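Local coordinates for putative pterin-4-alpha-carbinolamine dehydratase (Brucella melitensis, PDB 3JST), which probably catalyses the dehydration of 4a-hydroxytetrahydrobiopterin to 6,7-dihydrobiopterin, the reaction of pterin-4-alpha-carbinolamine dehydratases, at residues E28-S33 with V71-H76; K37-A42 with W62-N67; L51-L56 with I86-K91. All coordinates share one frame; numbering follows the deposited sequence.

Interaction 1. Residues E28-S33 with V71-H76; sequences EAITRS and VTLATH. With EDO (1,2-ethanediol), chain C.
Thr31 and Thr72 sit side by side on one face of an antiparallel strand pair, with Ile30 next to Leu73 and Arg32 next to Val71 on the other. The two threonines are a non-hydrogen-bonded pair, yet their hydroxyls part company. Thr31 has OG1 anti to its own N (chi1 -169°), which swings it across to the neighbouring strand, where it donates to Val71 O at 2.6 Å from above the carbonyl plane. Arg32 N reaches the same oxygen within that plane at 3.1 Å, so this carbonyl takes two donors from different directions. Thr72 turns its OG1 elsewhere, to a hydrogen bond of 2.8 Å with O2 of a 1,2-ethanediol, probably left from crystallisation, while its CG2 lies 3.8 Å from Ala29 CB.

On the opposite face the aliphatic chains of Ile30 and Leu73 pass at a slant, and CG1 of Ile30 meets CB of Leu73 at 4.0 Å. Leu73 goes on to pack against Met88 and Ala89 of helix 83-96, and Ile30 against Met11 and Leu15 of helix 8-16. Arg32 runs out extended to a hydrogen bond with Asn93. Beneath these side chains the backbone ladder is regular, as between Leu73 N and Ile30 O (2.8 Å). Past the ladder, Ala29 CB and Ala74 CB touch at 3.9 Å.

The chemistry divides the pair in two: a hydroxyl-bearing face, where a diol is bound in this crystal, and a largely aliphatic face on which helices 8-16 and 83-96 pack. On the threonine face the Thr31 hydroxyl adds a side-chain bond to the backbone ladder.

Interaction 2. Residues K37-A42 with W62-N67; sequences KDFSTA and WFNAYN
Phe39, in the first turn of helix 39-56, meets Asn64 near the end of strand 61-65 and Tyr66 in the turn after it. No hydrogen bond spans this contact, which rests on aromatic and van der Waals touches.

The Phe39 ring offers its edge to oxygens: OD1 of Asn64 lies in the ring plane 3.4 Å from CE1, and Tyr66 O comes equally near to CD1. Its CB meanwhile rests against CD1 of the Tyr66 ring at 3.6 Å. That tyrosine lies along the start of the helix, with Phe39 N over one face toward the rim, and its OH reaches CB of Asp38. Two further carbons lie against backbone oxygens: Ala42 CB is 3.7 Å from Tyr66 O, and Asn67 CB 3.6 Å from Asp38 O.

The hydrogen bonds stay within each side. Asp38 is the N-cap: its CG, between N and carbonyl carbon (chi1 54°), lets OD1 accept from Thr41 N at 2.9 Å and from Thr41 OG1 on the other face of the carboxylate plane. Asn64 ND2 donates to Tyr66 O from well above the carbonyl plane, and this bond helps fix the amide with the OD1 of Asn64 toward Phe39.

Around the site, Asn64 ND2 also bonds Arg68 O and Asn67 ND2 bonds Phe36 O, while Ala42 and Asn64 both touch Val69. The contact thus seats the N-terminus of helix 39-56 on the hairpin turn between strands 61-65 and 68-73.

Interaction 3. Residues L51-L56 with I86-K91; sequences LYAEKL and IKMARK
Tyr52 of helix 39-56 bridges to Lys91, Met88 and Lys87 of helix 83-96 in an antiparallel helix pair, part of the alpha-beta fold of the pterin carbinolamine dehydratase family. The short segments run at 155° to each other, their axes 10.8 Å apart, a wide spacing that the tyrosine spans. Its CG stands anti to the backbone N (chi1 -164°), which sends the ring straight across.

Tyr52 CB grazes Lys91 CG at 4.2 Å. The ring comes next, and Lys91 lies over one of its faces: CG is 3.8 Å from the centroid, close to the normal, in a CH-pi contact made by the aliphatic part of the lysine. Leu56, one turn on in the tyrosine's own helix, covers the opposite face toward the rim with its CG, so the ring is sandwiched between aliphatic groups. At the edge CD2 meets Met88 SD at 3.9 Å, the sulfur in the ring plane, a Met-aromatic contact. CE2 sits under Lys91 CB at 3.6 Å. At the tip OH rests on the methylenes of Lys87, CE and CB, whose chain crosses the tyrosine at about a right angle. A water hydrogen-bonds to Tyr52 OH at 3.0 Å and donates to Lys87 O at 2.7 Å, tying the phenol to the neighbouring helix through one solvent molecule. The Lys87 carbonyl also accepts from Lys91 N within the helix.

Two successive bends in the Met88 chain, about CB-CG and CG-SD, bring its methyl CE to 3.6 Å from Ala53 CA.

In the fold
Along the chain come strand 30-35, helix 39-56, strands 61-65 and 68-73, then helix 83-96. Interaction 1 joins two central strands of the antiparallel sheet, interaction 2 ties the start of helix 39-56 to edge strand 61-65, and interaction 3 pairs the end of that helix with helix 83-96. Interactions 1 and 3, centres about 12 Å apart, share a core in which Ile30 also reaches Ile86 and Ala89. Interactions 1 and 2, about 18 Å apart, meet where Val71 touches Trp62. Interactions 2 and 3, with centres about 19 Å apart, do not touch, but hold helix 39-56 near its two ends, binding sheet and helices into one compact domain.

Interaction 1. Residues E28-S33 with V71-H76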
# COMPACT_ATOMS: atom_id res chain seq x y z
N GLU A 28 6.88 2.33 11.14
CA GLU A 28 6.02 1.15 11.09
C GLU A 28 5.01 1.33 9.95
O GLU A 28 3.84 1.64 10.16
CB GLU A 28 5.30 0.95 12.43
CG GLU A 28 6.24 0.77 13.61
CD GLU A 28 7.17 -0.42 13.47
OE1 GLU A 28 6.70 -1.49 13.01
OE2 GLU A 28 8.36 -0.28 13.81
N ALA A 29 5.52 1.14 8.74
CA ALA A 29 4.74 1.36 7.53
C ALA A 29 5.45 0.68 6.35
O ALA A 29 6.65 0.40 6.42
CB ALA A 29 4.56 2.86 7.26
N ILE A 30 4.70 0.42 5.29
CA ILE A 30 5.28 -0.15 4.07
C ILE A 30 5.03 0.77 2.89
O ILE A 30 4.08 1.55 2.89
CB ILE A 30 4.75 -1.58 3.78
CG1 ILE A 30 3.23 -1.58 3.55
CG2 ILE A 30 5.14 -2.52 4.92
CD1 ILE A 30 2.67 -2.95 3.15
N THR A 31 5.89 0.68 1.88
CA THR A 31 5.85 1.62 0.77
C THR A 31 6.27 1.00 -0.56
O THR A 31 7.10 0.09 -0.61
CB THR A 31 6.72 2.88 1.08
OG1 THR A 31 6.45 3.90 0.11
CG2 THR A 31 8.21 2.53 1.09
N ARG A 32 5.64 1.48 -1.63
CA ARG A 32 6.09 1.21 -2.99
C ARG A 32 5.92 2.47 -3.84
O ARG A 32 4.96 3.23 -3.67
CB ARG A 32 5.29 0.06 -3.62
CG ARG A 32 5.71 -0.22 -5.07
CD ARG A 32 5.10 -1.49 -5.64
NE ARG A 32 5.56 -1.69 -7.01
CZ ARG A 32 5.04 -2.54 -7.90
NH1 ARG A 32 5.56 -2.62 -9.12
NH2 ARG A 32 4.01 -3.32 -7.57
N SER A 33 6.88 2.68 -4.74
CA SER A 33 6.80 3.72 -5.74
C SER A 33 6.42 3.07 -7.06
O SER A 33 7.17 2.25 -7.60
CB SER A 33 8.14 4.44 -5.88
OG SER A 33 8.45 5.14 -4.68
N VAL A 71 3.23 5.30 -2.63
CA VAL A 71 2.24 4.89 -1.63
C VAL A 71 2.92 4.44 -0.34
O VAL A 71 3.89 3.68 -0.38
CB VAL A 71 1.38 3.72 -2.16
CG1 VAL A 71 0.30 3.35 -1.15
CG2 VAL A 71 0.77 4.06 -3.51
N THR A 72 2.42 4.95 0.79
CA THR A 72 2.80 4.48 2.12
C THR A 72 1.55 3.99 2.86
O THR A 72 0.53 4.69 2.88
CB THR A 72 3.47 5.59 2.95
OG1 THR A 72 4.69 5.99 2.31
CG2 THR A 72 3.79 5.11 4.36
N LEU A 73 1.64 2.81 3.46
CA LEU A 73 0.51 2.20 4.16
C LEU A 73 0.87 1.88 5.60
O LEU A 73 1.89 1.26 5.88
CB LEU A 73 0.08 0.91 3.45
CG LEU A 73 -0.32 1.00 1.97
CD1 LEU A 73 -0.56 -0.39 1.40
CD2 LEU A 73 -1.54 1.89 1.77
N ALA A 74 -0.00 2.31 6.51
CA ALA A 74 0.02 1.92 7.92
C ALA A 74 -1.41 2.03 8.44
O ALA A 74 -2.24 2.70 7.83
CB ALA A 74 0.96 2.82 8.72
N THR A 75 -1.68 1.38 9.57
CA THR A 75 -3.01 1.37 10.17
C THR A 75 -3.00 2.23 11.42
O THR A 75 -2.39 1.87 12.42
CB THR A 75 -3.44 -0.07 10.52
OG1 THR A 75 -3.36 -0.88 9.35
CG2 THR A 75 -4.87 -0.10 11.08
N HIS A 76 -3.68 3.37 11.35
CA HIS A 76 -3.64 4.38 12.40
C HIS A 76 -4.14 3.83 13.74
O HIS A 76 -3.47 3.98 14.77
CB HIS A 76 -4.47 5.60 11.99
CG HIS A 76 -4.59 6.64 13.05
ND1 HIS A 76 -5.65 6.69 13.94
CD2 HIS A 76 -3.77 7.67 13.39
CE1 HIS A 76 -5.47 7.70 14.77
NE2 HIS A 76 -4.34 8.31 14.46
C1 EDO C . 3.58 8.99 1.18
O1 EDO C . 4.17 10.29 1.08
C2 EDO C . 3.79 8.23 -0.12
O2 EDO C . 4.97 7.43 -0.02

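Interaction 2. Residues K37-A42 with W62-N67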
# COMPACT_ATOMS: atom_id res chain seq x y z
N LYS A 37 3.20 4.63 -17.44
CA LYS A 37 3.66 5.22 -18.69
C LYS A 37 3.22 6.68 -18.84
O LYS A 37 3.89 7.46 -19.53
CB LYS A 37 3.23 4.39 -19.90
CG LYS A 37 1.73 4.34 -20.19
CD LYS A 37 1.49 3.76 -21.59
CE LYS A 37 0.11 3.11 -21.72
NZ LYS A 37 -0.03 1.93 -20.81
N ASP A 38 2.12 7.06 -18.19
CA ASP A 38 1.63 8.44 -18.25
C ASP A 38 0.71 8.77 -17.06
O ASP A 38 0.47 7.92 -16.21
CB ASP A 38 0.91 8.70 -19.59
CG ASP A 38 -0.20 7.69 -19.89
OD1 ASP A 38 -0.72 7.02 -18.97
OD2 ASP A 38 -0.55 7.56 -21.07
N PHE A 39 0.22 10.00 -17.01
CA PHE A 39 -0.70 10.41 -15.95
C PHE A 39 -2.01 9.64 -16.01
O PHE A 39 -2.52 9.20 -14.98
CB PHE A 39 -0.97 11.92 -16.00
CG PHE A 39 -2.01 12.37 -15.03
CD1 PHE A 39 -1.72 12.46 -13.67
CD2 PHE A 39 -3.29 12.70 -15.46
CE1 PHE A 39 -2.68 12.87 -12.76
CE2 PHE A 39 -4.26 13.11 -14.56
CZ PHE A 39 -3.96 13.19 -13.21
N SER A 40 -2.57 9.47 -17.21
CA SER A 40 -3.85 8.79 -17.38
C SER A 40 -3.85 7.41 -16.72
O SER A 40 -4.78 7.06 -16.00
CB SER A 40 -4.22 8.69 -18.87
OG SER A 40 -5.40 7.93 -19.07
N THR A 41 -2.79 6.64 -16.96
CA THR A 41 -2.65 5.30 -16.40
C THR A 41 -2.49 5.36 -14.88
O THR A 41 -3.11 4.58 -14.16
CB THR A 41 -1.46 4.55 -17.03
OG1 THR A 41 -1.59 4.59 -18.46
CG2 THR A 41 -1.42 3.09 -16.59
N ALA A 42 -1.67 6.30 -14.40
CA ALA A 42 -1.51 6.53 -12.96
C ALA A 42 -2.83 6.89 -12.29
O ALA A 42 -3.13 6.43 -11.19
CB ALA A 42 -0.48 7.62 -12.71
N TRP A 62 -0.53 8.79 -0.03
CA TRP A 62 0.05 8.69 -1.37
C TRP A 62 0.29 10.01 -2.07
O TRP A 62 -0.41 10.99 -1.85
CB TRP A 62 -0.75 7.71 -2.25
CG TRP A 62 -2.22 7.96 -2.43
CD1 TRP A 62 -2.98 8.94 -1.84
CD2 TRP A 62 -3.13 7.18 -3.22
NE1 TRP A 62 -4.29 8.82 -2.24
CE2 TRP A 62 -4.41 7.75 -3.08
CE3 TRP A 62 -2.97 6.05 -4.04
CZ2 TRP A 62 -5.54 7.23 -3.74
CZ3 TRP A 62 -4.10 5.53 -4.69
CH2 TRP A 62 -5.36 6.13 -4.53
N PHE A 63 1.32 10.01 -2.91
CA PHE A 63 1.79 11.18 -3.63
C PHE A 63 1.78 10.84 -5.11
O PHE A 63 2.20 9.74 -5.48
CB PHE A 63 3.22 11.53 -3.18
CG PHE A 63 3.90 12.57 -4.03
CD1 PHE A 63 3.70 13.93 -3.78
CD2 PHE A 63 4.75 12.20 -5.07
CE1 PHE A 63 4.34 14.89 -4.56
CE2 PHE A 63 5.39 13.16 -5.85
CZ PHE A 63 5.19 14.51 -5.60
N ASN A 64 1.31 11.77 -5.93
CA ASN A 64 1.35 11.61 -7.39
C ASN A 64 1.99 12.83 -8.05
O ASN A 64 1.77 13.96 -7.63
CB ASN A 64 -0.06 11.35 -7.94
CG ASN A 64 -0.16 11.56 -9.44
OD1 ASN A 64 -0.81 12.50 -9.89
ND2 ASN A 64 0.47 10.68 -10.22
N ALA A 65 2.81 12.56 -9.06
CA ALA A 65 3.39 13.59 -9.91
C ALA A 65 3.46 13.01 -11.32
O ALA A 65 4.29 12.16 -11.59
CB ALA A 65 4.77 13.99 -9.43
N TYR A 66 2.55 13.46 -12.18
CA TYR A 66 2.40 12.90 -13.53
C TYR A 66 2.25 11.37 -13.49
O TYR A 66 1.21 10.87 -13.05
CB TYR A 66 3.54 13.38 -14.45
CG TYR A 66 3.35 13.00 -15.91
CD1 TYR A 66 2.25 13.45 -16.63
CD2 TYR A 66 4.27 12.19 -16.57
CE1 TYR A 66 2.06 13.10 -17.96
CE2 TYR A 66 4.09 11.83 -17.91
CZ TYR A 66 2.98 12.29 -18.59
OH TYR A 66 2.79 11.95 -19.91
N ASN A 67 3.28 10.63 -13.88
CA ASN A 67 3.17 9.17 -14.00
C ASN A 67 3.67 8.38 -12.79
O ASN A 67 3.66 7.14 -12.80
CB ASN A 67 3.90 8.69 -15.26
CG ASN A 67 5.39 8.97 -15.23
OD1 ASN A 67 5.86 9.85 -14.50
ND2 ASN A 67 6.15 8.22 -16.02

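Interaction 3. Residues L51-L56 with I86-K91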
# COMPACT_ATOMS: atom_id res chain seq x y z
N LEU A 51 -11.44 3.12 -4.82
CA LEU A 51 -12.60 2.24 -4.63
C LEU A 51 -12.36 1.26 -3.50
O LEU A 51 -13.19 1.09 -2.62
CB LEU A 51 -12.90 1.44 -5.90
CG LEU A 51 -13.33 2.17 -7.17
CD1 LEU A 51 -13.55 1.15 -8.27
CD2 LEU A 51 -14.59 2.99 -6.93
N TYR A 52 -11.20 0.59 -3.55
CA TYR A 52 -10.85 -0.42 -2.56
C TYR A 52 -10.60 0.21 -1.18
O TYR A 52 -10.90 -0.41 -0.16
CB TYR A 52 -9.63 -1.22 -3.03
CG TYR A 52 -9.41 -2.51 -2.27
CD1 TYR A 52 -10.37 -3.53 -2.30
CD2 TYR A 52 -8.26 -2.73 -1.54
CE1 TYR A 52 -10.17 -4.72 -1.61
CE2 TYR A 52 -8.05 -3.91 -0.85
CZ TYR A 52 -9.01 -4.90 -0.88
OH TYR A 52 -8.79 -6.07 -0.19
N ALA A 53 -10.07 1.42 -1.15
CA ALA A 53 -9.88 2.13 0.12
C ALA A 53 -11.22 2.30 0.82
O ALA A 53 -11.33 2.11 2.03
CB ALA A 53 -9.21 3.49 -0.11
N GLU A 54 -12.25 2.66 0.06
CA GLU A 54 -13.59 2.82 0.61
C GLU A 54 -14.29 1.49 0.91
O GLU A 54 -15.10 1.41 1.84
CB GLU A 54 -14.44 3.71 -0.30
CG GLU A 54 -14.10 5.17 -0.16
CD GLU A 54 -14.61 5.75 1.15
OE1 GLU A 54 -15.84 5.93 1.29
OE2 GLU A 54 -13.78 6.04 2.03
N LYS A 55 -13.97 0.45 0.14
CA LYS A 55 -14.44 -0.90 0.45
C LYS A 55 -13.94 -1.35 1.83
O LYS A 55 -14.70 -1.87 2.63
CB LYS A 55 -14.02 -1.91 -0.63
CG LYS A 55 -14.54 -3.35 -0.39
CD LYS A 55 -14.20 -4.27 -1.56
CE LYS A 55 -14.65 -5.71 -1.31
NZ LYS A 55 -16.14 -5.86 -1.29
N LEU A 56 -12.65 -1.12 2.09
CA LEU A 56 -12.03 -1.50 3.36
C LEU A 56 -12.13 -0.45 4.47
O LEU A 56 -11.82 -0.75 5.63
CB LEU A 56 -10.54 -1.78 3.15
CG LEU A 56 -10.11 -2.94 2.26
CD1 LEU A 56 -8.59 -3.05 2.31
CD2 LEU A 56 -10.77 -4.24 2.70
N ILE A 86 -1.58 -5.01 4.18
CA ILE A 86 -1.21 -6.12 3.31
C ILE A 86 -2.26 -6.31 2.21
O ILE A 86 -1.91 -6.50 1.05
CB ILE A 86 -1.05 -7.44 4.10
CG1 ILE A 86 -0.04 -7.29 5.25
CG2 ILE A 86 -0.63 -8.57 3.16
CD1 ILE A 86 1.28 -6.61 4.89
N LYS A 87 -3.54 -6.25 2.57
CA LYS A 87 -4.62 -6.37 1.58
C LYS A 87 -4.56 -5.25 0.54
O LYS A 87 -4.73 -5.50 -0.66
CB LYS A 87 -5.99 -6.36 2.28
CG LYS A 87 -6.29 -7.63 3.04
CD LYS A 87 -7.62 -7.56 3.78
CE LYS A 87 -8.78 -7.90 2.87
NZ LYS A 87 -10.08 -7.88 3.60
N MET A 88 -4.31 -4.03 0.99
CA MET A 88 -4.24 -2.88 0.10
C MET A 88 -3.04 -2.99 -0.84
O MET A 88 -3.18 -2.77 -2.04
CB MET A 88 -4.19 -1.57 0.90
CG MET A 88 -4.05 -0.31 0.05
SD MET A 88 -5.38 -0.09 -1.16
CE MET A 88 -6.66 0.60 -0.10
N ALA A 89 -1.88 -3.33 -0.30
CA ALA A 89 -0.68 -3.51 -1.12
C ALA A 89 -0.89 -4.60 -2.17
O ALA A 89 -0.52 -4.44 -3.34
CB ALA A 89 0.53 -3.84 -0.25
N ARG A 90 -1.50 -5.71 -1.75
CA ARG A 90 -1.84 -6.81 -2.64
C ARG A 90 -2.75 -6.34 -3.78
O ARG A 90 -2.48 -6.65 -4.94
CB ARG A 90 -2.51 -7.94 -1.86
CG ARG A 90 -2.97 -9.13 -2.69
CD ARG A 90 -3.66 -10.21 -1.85
NE ARG A 90 -2.85 -10.62 -0.71
CZ ARG A 90 -3.26 -10.66 0.56
NH1 ARG A 90 -4.49 -10.30 0.92
NH2 ARG A 90 -2.41 -11.06 1.50
N LYS A 91 -3.81 -5.61 -3.44
CA LYS A 91 -4.77 -5.12 -4.43
C LYS A 91 -4.13 -4.13 -5.40
O LYS A 91 -4.36 -4.20 -6.61
CB LYS A 91 -5.98 -4.46 -3.76
CG LYS A 91 -7.10 -4.06 -4.73
CD LYS A 91 -7.82 -5.28 -5.31
CE LYS A 91 -9.11 -4.87 -6.00
NZ LYS A 91 -9.88 -6.02 -6.53
O HOH W 1 -6.40 -7.48 -1.29